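Local atomic coordinates of ARO (armadillo repeats only protein) (Plasmodium falciparum Santa Lucia, PDB entry 5EWP), a protein that probably takes part in moving rhoptries to the apical pole of the parasite and attaching them there, through a protein-binding scaffold of armadillo repeats. Residues 175-178 with 179-182; 193-196 with 197-201; 223-226 with 227-231; 242-245 with 246-250. All coordinates share one frame; numbering follows the deposited sequence.

Contact 1 (175-178 with 179-182); sequences LVNL and LELP
L179 folds back over the carbonyl of V176 after helix 171-177. Its CB lies 3.2 Å from V176 O. CG follows at 3.4 Å from V176 O, and CD1 passes 3.6 Å from the same oxygen. CD1 then comes to within 4.3 Å of V176 CG1, where the two apolar side chains meet loosely. The first torsion puts this branch there: chi1 -61° sets CG beside the backbone N, over V176 O. Beyond the contact, L179 packs on I198 and L201 of helix 192-205.

A type I beta turn runs from N177 to E180. L179 N donates to V176 O, and E180 N donates to N177 O at 3.1 Å. V176 O also receives a weak hydrogen bond from N227 ND2 of helix 224-231.

N177 and E180 lie side by side and point the same way, their amide and carboxylate planes 35° apart. Water 1 sits between them, 2.8 Å from N177 OD1, and also reaches E180 OE2.

The chemistry is divided. The leucine covers the carbonyl of V176 on the buried side. On the outer side the two polar side chains meet through water, not directly. The turn is closed by the backbone bond from E180 N to N177 O.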
ATOM      1  N   LEU A 175       7.885   8.799   4.189  1.00 21.98           N
ATOM      2  CA  LEU A 175       8.077   8.992   2.758  1.00 18.38           C
ATOM      3  C   LEU A 175       9.456   9.482   2.416  1.00 19.33           C
ATOM      4  O   LEU A 175      10.077   9.023   1.454  1.00 27.88           O
ATOM      5  CB  LEU A 175       7.077  10.000   2.181  1.00 30.28           C
ATOM      6  CG  LEU A 175       5.738   9.545   1.660  1.00 28.91           C
ATOM      7  CD1 LEU A 175       5.048  10.750   0.984  1.00 18.93           C
ATOM      8  CD2 LEU A 175       5.965   8.394   0.678  1.00 27.97           C
ATOM      9  N   VAL A 176       9.920  10.457   3.189  1.00 24.21           N
ATOM     10  CA  VAL A 176      11.221  11.046   2.947  1.00 27.92           C
ATOM     11  C   VAL A 176      12.290   9.979   3.150  1.00 24.47           C
ATOM     12  O   VAL A 176      13.263   9.917   2.403  1.00 24.31           O
ATOM     13  CB  VAL A 176      11.459  12.280   3.847  1.00 31.87           C
ATOM     14  CG1 VAL A 176      12.918  12.710   3.807  1.00 33.80           C
ATOM     15  CG2 VAL A 176      10.562  13.427   3.399  1.00 32.12           C
ATOM     16  N   ASN A 177      12.094   9.111   4.138  1.00 26.61           N
ATOM     17  CA  ASN A 177      13.020   8.003   4.345  1.00 31.05           C
ATOM     18  C   ASN A 177      13.083   7.031   3.174  1.00 32.59           C
ATOM     19  O   ASN A 177      14.109   6.385   2.949  1.00 24.58           O
ATOM     20  CB  ASN A 177      12.657   7.227   5.610  1.00 26.84           C
ATOM     21  CG  ASN A 177      12.983   7.994   6.869  1.00 37.51           C
ATOM     22  OD1 ASN A 177      13.560   9.081   6.814  1.00 46.74           O
ATOM     23  ND2 ASN A 177      12.616   7.432   8.015  1.00 28.73           N
ATOM     24  N   LEU A 178      12.004   6.934   2.407  1.00 25.40           N
ATOM     25  CA  LEU A 178      12.024   6.069   1.235  1.00 22.76           C
ATOM     26  C   LEU A 178      12.948   6.614   0.153  1.00 24.68           C
ATOM     27  O   LEU A 178      13.286   5.900  -0.784  1.00 24.19           O
ATOM     28  CB  LEU A 178      10.609   5.869   0.668  1.00 27.05           C
ATOM     29  CG  LEU A 178       9.654   5.077   1.573  1.00 24.68           C
ATOM     30  CD1 LEU A 178       8.269   4.893   0.953  1.00 27.96           C
ATOM     31  CD2 LEU A 178      10.246   3.749   1.931  1.00 23.23           C
ATOM     32  N   LEU A 179      13.368   7.872   0.283  1.00 18.88           N
ATOM     33  CA  LEU A 179      14.311   8.447  -0.676  1.00 23.40           C
ATOM     34  C   LEU A 179      15.744   7.931  -0.478  1.00 27.29           C
ATOM     35  O   LEU A 179      16.576   8.016  -1.387  1.00 26.92           O
ATOM     36  CB  LEU A 179      14.320   9.972  -0.571  1.00 24.35           C
ATOM     37  CG  LEU A 179      13.012  10.709  -0.852  1.00 24.23           C
ATOM     38  CD1 LEU A 179      13.149  12.183  -0.448  1.00 26.40           C
ATOM     39  CD2 LEU A 179      12.635  10.584  -2.319  1.00 26.68           C
ATOM     40  N   GLU A 180      16.033   7.404   0.703  1.00 28.78           N
ATOM     41  CA  GLU A 180      17.393   6.962   1.018  1.00 31.20           C
ATOM     42  C   GLU A 180      17.872   5.807   0.137  1.00 35.50           C
ATOM     43  O   GLU A 180      17.096   4.932  -0.238  1.00 30.70           O
ATOM     44  CB  GLU A 180      17.500   6.566   2.493  1.00 25.16           C
ATOM     45  CG  GLU A 180      17.420   7.759   3.434  1.00 29.84           C
ATOM     46  CD  GLU A 180      17.557   7.381   4.900  1.00 42.79           C
ATOM     47  OE1 GLU A 180      17.713   6.178   5.206  1.00 45.22           O
ATOM     48  OE2 GLU A 180      17.488   8.292   5.749  1.00 42.46           O
ATOM     49  N   LEU A 181      19.153   5.828  -0.213  1.00 35.31           N
ATOM     50  CA  LEU A 181      19.767   4.711  -0.926  1.00 35.42           C
ATOM     51  C   LEU A 181      19.939   3.519   0.009  1.00 40.25           C
ATOM     52  O   LEU A 181      20.068   3.701   1.220  1.00 37.56           O
ATOM     53  CB  LEU A 181      21.133   5.122  -1.497  1.00 35.99           C
ATOM     54  CG  LEU A 181      21.146   6.108  -2.666  1.00 41.04           C
ATOM     55  CD1 LEU A 181      22.580   6.462  -3.053  1.00 48.05           C
ATOM     56  CD2 LEU A 181      20.390   5.561  -3.858  1.00 38.62           C
ATOM     57  N   PRO A 182      19.962   2.294  -0.549  1.00 40.70           N
ATOM     58  CA  PRO A 182      20.386   1.109   0.206  1.00 42.10           C
ATOM     59  C   PRO A 182      21.830   1.292   0.670  1.00 39.46           C
ATOM     60  O   PRO A 182      22.603   1.915  -0.055  1.00 38.52           O
ATOM     61  CB  PRO A 182      20.273  -0.030  -0.813  1.00 45.39           C
ATOM     62  CG  PRO A 182      19.396   0.483  -1.888  1.00 45.05           C
ATOM     63  CD  PRO A 182      19.569   1.963  -1.928  1.00 41.85           C
TER
HETATM   64  O   HOH W   1      15.850  10.231   5.739  1.00 33.73           O

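Contact 2 (193-196 with 197-201); sequences TQLE and AIYHL
L195 and Y199 touch one helical turn apart on helix 192-205, an i to i+4 contact within a helix of the armadillo-repeat fold. L195 CD1 lies 3.7 Å from Y199 CZ, and the two side chains cross obliquely. L195 reaches the ring because its CG swings anti to the backbone N (chi1 -179°). The carbonyl oxygen L195 O sits over one face of the same ring, displaced toward the rim. The same CD1 also lies 4.2 Å from I198 CD1.

The tighter part is on the buried side. A197 N bonds to T193 O at 2.9 Å, and I198 N bonds to Q194 O. H200 N bonds to E196 O at 2.9 Å. That oxygen also lies over the centre of the H200 ring, 3.2 Å above it, so one face of the imidazole is covered by this oxygen.

The looser part is polar or exposed. Y199 is exposed, and its N-H makes a weak bond to L195 O at 3.3 Å. E196 and H200 meet through water 2. The water donates to E196 OE1 at 2.7 Å and lies at the imidazole edge, in plane, bonded to NE2.

The helix is packed between neighbours. T193 and H200 face helix 142-156, where T193 OG1 bonds to D142. H200 and L201 also touch helix 171-177. L195, I198 and L201 pack on helix 237-250.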
ATOM      1  N   THR A 193      11.442   2.487  -5.854  1.00 31.84           N
ATOM      2  CA  THR A 193      10.761   3.009  -4.681  1.00 29.96           C
ATOM      3  C   THR A 193      11.178   4.456  -4.429  1.00 26.60           C
ATOM      4  O   THR A 193      10.343   5.290  -4.091  1.00 26.64           O
ATOM      5  CB  THR A 193      11.053   2.141  -3.439  1.00 30.87           C
ATOM      6  OG1 THR A 193      10.625   0.799  -3.693  1.00 36.76           O
ATOM      7  CG2 THR A 193      10.333   2.678  -2.210  1.00 30.38           C
ATOM      8  N   GLN A 194      12.460   4.759  -4.621  1.00 24.74           N
ATOM      9  CA  GLN A 194      12.941   6.127  -4.442  1.00 24.75           C
ATOM     10  C   GLN A 194      12.278   7.098  -5.418  1.00 24.64           C
ATOM     11  O   GLN A 194      11.844   8.189  -5.035  1.00 24.71           O
ATOM     12  CB  GLN A 194      14.465   6.189  -4.598  1.00 31.46           C
ATOM     13  CG  GLN A 194      15.234   5.618  -3.418  1.00 28.82           C
ATOM     14  CD  GLN A 194      15.311   4.099  -3.436  1.00 30.21           C
ATOM     15  OE1 GLN A 194      14.860   3.454  -4.383  1.00 30.49           O
ATOM     16  NE2 GLN A 194      15.889   3.520  -2.385  1.00 28.25           N
ATOM     17  N   LEU A 195      12.203   6.693  -6.679  1.00 22.28           N
ATOM     18  CA  LEU A 195      11.594   7.518  -7.707  1.00 23.54           C
ATOM     19  C   LEU A 195      10.108   7.713  -7.428  1.00 21.62           C
ATOM     20  O   LEU A 195       9.584   8.820  -7.575  1.00 27.13           O
ATOM     21  CB  LEU A 195      11.810   6.907  -9.087  1.00 30.56           C
ATOM     22  CG  LEU A 195      11.230   7.712 -10.254  1.00 34.18           C
ATOM     23  CD1 LEU A 195      11.607   9.175 -10.165  1.00 35.73           C
ATOM     24  CD2 LEU A 195      11.745   7.128 -11.555  1.00 37.31           C
ATOM     25  N   GLU A 196       9.434   6.642  -7.013  1.00 22.12           N
ATOM     26  CA  GLU A 196       8.005   6.749  -6.702  1.00 26.29           C
ATOM     27  C   GLU A 196       7.779   7.699  -5.526  1.00 24.82           C
ATOM     28  O   GLU A 196       6.838   8.495  -5.527  1.00 20.68           O
ATOM     29  CB  GLU A 196       7.409   5.365  -6.415  1.00 26.17           C
ATOM     30  CG  GLU A 196       7.404   4.456  -7.638  1.00 30.52           C
ATOM     31  CD  GLU A 196       6.958   3.036  -7.336  1.00 40.64           C
ATOM     32  OE1 GLU A 196       6.599   2.745  -6.171  1.00 33.59           O
ATOM     33  OE2 GLU A 196       6.980   2.203  -8.269  1.00 44.07           O
ATOM     34  N   ALA A 197       8.674   7.644  -4.544  1.00 21.20           N
ATOM     35  CA  ALA A 197       8.558   8.503  -3.376  1.00 22.40           C
ATOM     36  C   ALA A 197       8.714   9.987  -3.745  1.00 22.47           C
ATOM     37  O   ALA A 197       8.083  10.839  -3.141  1.00 22.02           O
ATOM     38  CB  ALA A 197       9.588   8.093  -2.312  1.00 20.62           C
ATOM     39  N   ILE A 198       9.546  10.293  -4.736  1.00 22.58           N
ATOM     40  CA  ILE A 198       9.658  11.662  -5.231  1.00 21.15           C
ATOM     41  C   ILE A 198       8.290  12.128  -5.715  1.00 23.31           C
ATOM     42  O   ILE A 198       7.813  13.201  -5.349  1.00 24.07           O
ATOM     43  CB  ILE A 198      10.659  11.783  -6.384  1.00 25.28           C
ATOM     44  CG1 ILE A 198      12.080  11.538  -5.884  1.00 28.24           C
ATOM     45  CG2 ILE A 198      10.573  13.177  -7.024  1.00 28.28           C
ATOM     46  CD1 ILE A 198      13.097  11.427  -7.000  1.00 27.85           C
ATOM     47  N   TYR A 199       7.653  11.296  -6.524  1.00 22.74           N
ATOM     48  CA  TYR A 199       6.335  11.634  -7.057  1.00 26.77           C
ATOM     49  C   TYR A 199       5.285  11.735  -5.957  1.00 22.97           C
ATOM     50  O   TYR A 199       4.376  12.558  -6.028  1.00 22.51           O
ATOM     51  CB  TYR A 199       5.919  10.611  -8.106  1.00 22.25           C
ATOM     52  CG  TYR A 199       6.819  10.587  -9.320  1.00 26.28           C
ATOM     53  CD1 TYR A 199       7.427  11.749  -9.796  1.00 37.12           C
ATOM     54  CD2 TYR A 199       7.062   9.396  -9.992  1.00 26.42           C
ATOM     55  CE1 TYR A 199       8.254  11.715 -10.917  1.00 38.25           C
ATOM     56  CE2 TYR A 199       7.880   9.354 -11.103  1.00 32.49           C
ATOM     57  CZ  TYR A 199       8.474  10.503 -11.562  1.00 37.10           C
ATOM     58  OH  TYR A 199       9.285  10.415 -12.669  1.00 38.74           O
ATOM     59  N   HIS A 200       5.388  10.881  -4.941  1.00 18.47           N
ATOM     60  CA  HIS A 200       4.451  10.963  -3.829  1.00 16.62           C
ATOM     61  C   HIS A 200       4.581  12.303  -3.097  1.00 18.43           C
ATOM     62  O   HIS A 200       3.582  12.920  -2.731  1.00 19.00           O
ATOM     63  CB  HIS A 200       4.668   9.803  -2.843  1.00 19.53           C
ATOM     64  CG  HIS A 200       4.430   8.443  -3.430  1.00 16.13           C
ATOM     65  ND1 HIS A 200       3.599   8.226  -4.511  1.00 21.02           N
ATOM     66  CD2 HIS A 200       4.926   7.225  -3.087  1.00 19.67           C
ATOM     67  CE1 HIS A 200       3.583   6.935  -4.799  1.00 19.54           C
ATOM     68  NE2 HIS A 200       4.385   6.307  -3.954  1.00 18.69           N
ATOM     69  N   LEU A 201       5.818  12.737  -2.864  1.00 20.42           N
ATOM     70  CA  LEU A 201       6.062  13.996  -2.177  1.00 22.27           C
ATOM     71  C   LEU A 201       5.523  15.185  -2.972  1.00 22.58           C
ATOM     72  O   LEU A 201       4.914  16.088  -2.405  1.00 23.41           O
ATOM     73  CB  LEU A 201       7.558  14.163  -1.904  1.00 23.39           C
ATOM     74  CG  LEU A 201       8.088  13.224  -0.816  1.00 23.74           C
ATOM     75  CD1 LEU A 201       9.619  13.182  -0.824  1.00 24.59           C
ATOM     76  CD2 LEU A 201       7.553  13.639   0.555  1.00 25.56           C
TER
HETATM   77  O   HOH W   2       5.438   3.512  -3.903  1.00 21.70           O

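Contact 3 (223-226 with 227-231); sequences NSIK and NLKTL
K226 O takes a bond from water 3 and a weak one from T230 N in helix 224-231. The water donates to K226 O at 2.6 Å. T230 OG1 lies 3.3 Å from the same water, so a water bridge links this carbonyl to the threonine side chain. This is the short helix 224-231 of the armadillo-repeat fold, with the residue before it.

N223 occupies the N-cap position, but its side chain makes no capping bond. S222 OG bonds to S224 N at this end, and the usual backbone bonds follow. N227 N donates to N223 O at 2.9 Å, and L228 N donates to S224 O at 2.7 Å. S224 OG bonds to V219 O, which ties the start of the helix to the preceding helix 213-220.

Side chains lie back on these carbonyls. N227 CG sits 3.2 Å from N223 O. L228 CG sits 3.1 Å from S224 O, and L228 goes on to pack against L246 of helix 237-250. I225 and K229 run side by side and point the same way, with I225 CG2 against K229 CE.

K226 is exposed and extended. Its CG stands anti to the backbone N (chi1 170°), which takes the chain across N227. Water 4 joins the two side chains: it accepts from K226 NZ at 2.9 Å and lies 2.7 Å from N227 OD1, to which it probably donates.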
ATOM      1  N   ASN A 223      14.375  15.507   5.977  1.00 38.66           N
ATOM      2  CA  ASN A 223      15.623  15.144   5.305  1.00 35.25           C
ATOM      3  C   ASN A 223      15.498  15.134   3.791  1.00 33.57           C
ATOM      4  O   ASN A 223      16.341  14.557   3.112  1.00 32.48           O
ATOM      5  CB  ASN A 223      16.104  13.764   5.751  1.00 39.07           C
ATOM      6  CG  ASN A 223      16.627  13.755   7.166  1.00 47.66           C
ATOM      7  OD1 ASN A 223      16.387  12.812   7.920  1.00 50.79           O
ATOM      8  ND2 ASN A 223      17.331  14.816   7.543  1.00 44.71           N
ATOM      9  N   SER A 224      14.443  15.754   3.264  1.00 30.20           N
ATOM     10  CA  SER A 224      14.164  15.677   1.835  1.00 33.92           C
ATOM     11  C   SER A 224      15.311  16.217   0.991  1.00 37.30           C
ATOM     12  O   SER A 224      15.804  15.530   0.102  1.00 33.56           O
ATOM     13  CB  SER A 224      12.871  16.435   1.487  1.00 31.42           C
ATOM     14  OG  SER A 224      12.960  17.815   1.825  1.00 30.87           O
ATOM     15  N   ILE A 225      15.739  17.441   1.285  1.00 32.29           N
ATOM     16  CA  ILE A 225      16.781  18.096   0.499  1.00 37.94           C
ATOM     17  C   ILE A 225      18.082  17.295   0.542  1.00 33.99           C
ATOM     18  O   ILE A 225      18.700  17.047  -0.493  1.00 36.62           O
ATOM     19  CB  ILE A 225      17.022  19.535   0.991  1.00 41.15           C
ATOM     20  CG1 ILE A 225      15.804  20.401   0.660  1.00 42.99           C
ATOM     21  CG2 ILE A 225      18.275  20.118   0.366  1.00 39.00           C
ATOM     22  CD1 ILE A 225      15.830  21.767   1.293  1.00 42.03           C
ATOM     23  N   LYS A 226      18.468  16.872   1.739  1.00 29.68           N
ATOM     24  CA  LYS A 226      19.621  15.997   1.915  1.00 36.58           C
ATOM     25  C   LYS A 226      19.524  14.744   1.043  1.00 37.06           C
ATOM     26  O   LYS A 226      20.460  14.409   0.313  1.00 30.96           O
ATOM     27  CB  LYS A 226      19.756  15.585   3.381  1.00 36.16           C
ATOM     28  CG  LYS A 226      20.786  14.493   3.626  1.00 39.24           C
ATOM     29  CD  LYS A 226      20.794  14.078   5.082  1.00 42.94           C
ATOM     30  CE  LYS A 226      21.687  12.856   5.305  1.00 42.77           C
ATOM     31  NZ  LYS A 226      21.313  12.154   6.564  1.00 41.17           N
ATOM     32  N   ASN A 227      18.386  14.053   1.120  1.00 31.69           N
ATOM     33  CA  ASN A 227      18.235  12.792   0.397  1.00 31.49           C
ATOM     34  C   ASN A 227      18.169  13.013  -1.100  1.00 32.75           C
ATOM     35  O   ASN A 227      18.725  12.228  -1.874  1.00 34.98           O
ATOM     36  CB  ASN A 227      16.991  12.035   0.869  1.00 31.11           C
ATOM     37  CG  ASN A 227      17.099  11.568   2.306  1.00 33.86           C
ATOM     38  OD1 ASN A 227      18.178  11.589   2.898  1.00 34.88           O
ATOM     39  ND2 ASN A 227      15.982  11.129   2.873  1.00 29.99           N
ATOM     40  N   LEU A 228      17.484  14.085  -1.500  1.00 36.24           N
ATOM     41  CA  LEU A 228      17.340  14.432  -2.904  1.00 35.77           C
ATOM     42  C   LEU A 228      18.688  14.774  -3.526  1.00 39.00           C
ATOM     43  O   LEU A 228      18.953  14.404  -4.667  1.00 39.81           O
ATOM     44  CB  LEU A 228      16.360  15.595  -3.068  1.00 32.44           C
ATOM     45  CG  LEU A 228      14.892  15.215  -2.853  1.00 33.18           C
ATOM     46  CD1 LEU A 228      14.005  16.446  -2.842  1.00 33.96           C
ATOM     47  CD2 LEU A 228      14.445  14.249  -3.928  1.00 36.69           C
ATOM     48  N   LYS A 229      19.530  15.488  -2.783  1.00 38.18           N
ATOM     49  CA  LYS A 229      20.874  15.808  -3.266  1.00 47.96           C
ATOM     50  C   LYS A 229      21.665  14.534  -3.564  1.00 47.24           C
ATOM     51  O   LYS A 229      22.391  14.460  -4.558  1.00 42.98           O
ATOM     52  CB  LYS A 229      21.624  16.683  -2.260  1.00 47.80           C
ATOM     53  CG  LYS A 229      21.345  18.164  -2.413  1.00 51.44           C
ATOM     54  CD  LYS A 229      21.804  18.939  -1.193  1.00 55.77           C
ATOM     55  CE  LYS A 229      21.524  20.427  -1.347  1.00 57.03           C
ATOM     56  NZ  LYS A 229      21.854  21.174  -0.095  1.00 57.14           N
ATOM     57  N   THR A 230      21.510  13.530  -2.705  1.00 39.41           N
ATOM     58  CA  THR A 230      22.149  12.233  -2.919  1.00 44.78           C
ATOM     59  C   THR A 230      21.593  11.541  -4.162  1.00 43.88           C
ATOM     60  O   THR A 230      22.340  10.946  -4.938  1.00 42.07           O
ATOM     61  CB  THR A 230      21.978  11.312  -1.694  1.00 46.33           C
ATOM     62  OG1 THR A 230      22.605  11.914  -0.554  1.00 48.00           O
ATOM     63  CG2 THR A 230      22.613   9.953  -1.942  1.00 43.82           C
ATOM     64  N   LEU A 231      20.277  11.604  -4.339  1.00 40.13           N
ATOM     65  CA  LEU A 231      19.643  10.956  -5.481  1.00 41.37           C
ATOM     66  C   LEU A 231      20.003  11.590  -6.828  1.00 46.53           C
ATOM     67  O   LEU A 231      20.134  10.886  -7.834  1.00 49.57           O
ATOM     68  CB  LEU A 231      18.120  10.954  -5.311  1.00 35.33           C
ATOM     69  CG  LEU A 231      17.531  10.003  -4.270  1.00 33.91           C
ATOM     70  CD1 LEU A 231      16.002  10.109  -4.257  1.00 34.63           C
ATOM     71  CD2 LEU A 231      17.965   8.569  -4.536  1.00 35.35           C
TER
HETATM   72  O   HOH W   3      23.001  14.980   0.468  1.00 36.30           O
HETATM   73  O   HOH W   4      19.187  10.695   5.287  1.00 39.34           O

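Contact 4 (242-245 with 246-250)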
ATOM      1  N   ALA A 242      14.156  13.830 -11.902  1.00 47.62           N
ATOM      2  CA  ALA A 242      13.037  13.985 -10.975  1.00 42.96           C
ATOM      3  C   ALA A 242      13.517  14.558  -9.648  1.00 42.40           C
ATOM      4  O   ALA A 242      12.877  15.443  -9.066  1.00 39.46           O
ATOM      5  CB  ALA A 242      12.328  12.656 -10.757  1.00 37.47           C
ATOM      6  N   SER A 243      14.665  14.060  -9.196  1.00 46.44           N
ATOM      7  CA  SER A 243      15.276  14.518  -7.952  1.00 44.91           C
ATOM      8  C   SER A 243      15.650  15.981  -8.050  1.00 49.03           C
ATOM      9  O   SER A 243      15.388  16.763  -7.135  1.00 46.33           O
ATOM     10  CB  SER A 243      16.513  13.686  -7.619  1.00 46.69           C
ATOM     11  OG  SER A 243      16.264  12.305  -7.818  1.00 51.73           O
ATOM     12  N   ASN A 244      16.253  16.348  -9.175  1.00 55.89           N
ATOM     13  CA  ASN A 244      16.590  17.739  -9.435  1.00 58.61           C
ATOM     14  C   ASN A 244      15.361  18.637  -9.386  1.00 54.15           C
ATOM     15  O   ASN A 244      15.388  19.698  -8.763  1.00 54.16           O
ATOM     16  CB  ASN A 244      17.289  17.879 -10.791  1.00 63.18           C
ATOM     17  CG  ASN A 244      18.006  19.211 -10.942  1.00 64.56           C
ATOM     18  OD1 ASN A 244      18.548  19.753  -9.976  1.00 62.82           O
ATOM     19  ND2 ASN A 244      18.015  19.742 -12.161  1.00 64.33           N
ATOM     20  N   VAL A 245      14.284  18.194 -10.031  1.00 51.98           N
ATOM     21  CA  VAL A 245      13.043  18.965 -10.097  1.00 49.02           C
ATOM     22  C   VAL A 245      12.429  19.242  -8.722  1.00 46.91           C
ATOM     23  O   VAL A 245      12.077  20.386  -8.417  1.00 43.14           O
ATOM     24  CB  VAL A 245      11.994  18.254 -10.974  1.00 49.57           C
ATOM     25  CG1 VAL A 245      10.640  18.938 -10.857  1.00 44.23           C
ATOM     26  CG2 VAL A 245      12.452  18.224 -12.426  1.00 56.32           C
ATOM     27  N   LEU A 246      12.303  18.209  -7.890  1.00 42.41           N
ATOM     28  CA  LEU A 246      11.730  18.407  -6.563  1.00 37.66           C
ATOM     29  C   LEU A 246      12.671  19.227  -5.698  1.00 35.99           C
ATOM     30  O   LEU A 246      12.225  20.060  -4.909  1.00 34.59           O
ATOM     31  CB  LEU A 246      11.414  17.070  -5.890  1.00 30.09           C
ATOM     32  CG  LEU A 246      10.848  17.129  -4.463  1.00 35.35           C
ATOM     33  CD1 LEU A 246       9.633  18.039  -4.359  1.00 37.42           C
ATOM     34  CD2 LEU A 246      10.500  15.728  -3.967  1.00 33.71           C
ATOM     35  N   LEU A 247      13.973  18.993  -5.861  1.00 36.48           N
ATOM     36  CA  LEU A 247      14.990  19.715  -5.102  1.00 48.95           C
ATOM     37  C   LEU A 247      14.862  21.221  -5.315  1.00 50.26           C
ATOM     38  O   LEU A 247      14.812  21.991  -4.354  1.00 49.82           O
ATOM     39  CB  LEU A 247      16.388  19.242  -5.501  1.00 46.66           C
ATOM     40  CG  LEU A 247      17.558  19.658  -4.612  1.00 49.77           C
ATOM     41  CD1 LEU A 247      17.272  19.357  -3.151  1.00 46.29           C
ATOM     42  CD2 LEU A 247      18.828  18.966  -5.068  1.00 54.66           C
ATOM     43  N   LEU A 248      14.783  21.627  -6.581  1.00 50.65           N
ATOM     44  CA  LEU A 248      14.604  23.029  -6.948  1.00 53.18           C
ATOM     45  C   LEU A 248      13.380  23.646  -6.277  1.00 50.79           C
ATOM     46  O   LEU A 248      13.396  24.816  -5.896  1.00 47.80           O
ATOM     47  CB  LEU A 248      14.482  23.175  -8.467  1.00 54.50           C
ATOM     48  CG  LEU A 248      15.695  22.765  -9.306  1.00 62.30           C
ATOM     49  CD1 LEU A 248      15.420  22.976 -10.792  1.00 64.90           C
ATOM     50  CD2 LEU A 248      16.943  23.516  -8.864  1.00 63.44           C
ATOM     51  N   ARG A 249      12.313  22.862  -6.151  1.00 43.16           N
ATOM     52  CA  ARG A 249      11.083  23.351  -5.546  1.00 33.18           C
ATOM     53  C   ARG A 249      11.262  23.658  -4.066  1.00 38.81           C
ATOM     54  O   ARG A 249      10.670  24.603  -3.542  1.00 41.49           O
ATOM     55  CB  ARG A 249       9.953  22.332  -5.737  1.00 38.37           C
ATOM     56  CG  ARG A 249       8.587  22.866  -5.389  1.00 42.58           C
ATOM     57  CD  ARG A 249       7.509  21.790  -5.433  1.00 44.15           C
ATOM     58  NE  ARG A 249       7.194  21.332  -6.788  1.00 39.16           N
ATOM     59  CZ  ARG A 249       6.381  21.968  -7.630  1.00 40.64           C
ATOM     60  NH1 ARG A 249       5.827  23.121  -7.279  1.00 40.45           N
ATOM     61  NH2 ARG A 249       6.144  21.470  -8.837  1.00 35.13           N
ATOM     62  N   LEU A 250      12.076  22.847  -3.399  1.00 32.86           N
ATOM     63  CA  LEU A 250      12.274  22.957  -1.957  1.00 43.49           C
ATOM     64  C   LEU A 250      13.377  23.938  -1.595  1.00 45.88           C
ATOM     65  O   LEU A 250      13.445  24.410  -0.462  1.00 48.53           O
ATOM     66  CB  LEU A 250      12.608  21.584  -1.363  1.00 39.07           C
ATOM     67  CG  LEU A 250      11.562  20.483  -1.546  1.00 39.20           C
ATOM     68  CD1 LEU A 250      12.130  19.136  -1.100  1.00 34.49           C
ATOM     69  CD2 LEU A 250      10.299  20.820  -0.772  1.00 35.01           C
TER
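This is a local contact between successive turns of helix 237-250, the last helix of the modelled chain. It lies at the C-terminal end of the armadillo stack, with helices 192-205, 213-220 and 224-231 as neighbours.

Backbone bonds carry it. L246 N donates to A242 O at 3.1 Å, and this bond is nearly straight, with an N-H...O angle of 167°. L247 N donates to S243 O at 2.9 Å. L248 N donates to N244 O at 3.0 Å. The series weakens at the next step, where R249 N makes only a weak bond to V245 O, at 3.4 Å.

The side chains mostly cover carbonyls one turn back. L248 CG sits 3.1 Å from N244 O, with both methyls turned away and farther off. The first torsion turns CG this way, since it stands beside the backbone N (chi1 -63°). L247 makes the approach with CB alone, 3.1 Å from S243 O. Its CG points the other way, anti to the backbone N (chi1 -167°), and the side chain reaches I225 of helix 224-231.

The faces of the helix differ. A242, S243, L246 and L250 are buried against the neighbouring helices, with S243 OG bonded to L239 O. V245 and L248 are exposed. R249 takes its charge outside the segment, where NH1 forms a salt bridge with E211 OE2.

The bonds across this turn are backbone ones. The cohesion is that of a plain alpha helix, and L246, L247 and L250 spend their apolar ends on other helices.

Contacts 1 and 2 are the buried pair. Contacts 3 and 4 lie farther from the centre of the chain and are partly buried. Contact 1 is tied to contact 2 by a polar bond, E180 O accepting from Q194 NE2. Contacts 3 and 4 join consecutive helices through packing, such as L231 CB on S243 OG at 3.4 Å. Contacts 2 and 3 each touch all the others. Contacts 1 and 4 do not touch. Contact 1 is a turn following a helix, whereas the others are helix turns. Waters bridge side chains in contacts 1, 2 and 3, while contact 4 relies on backbone bonds and leucines.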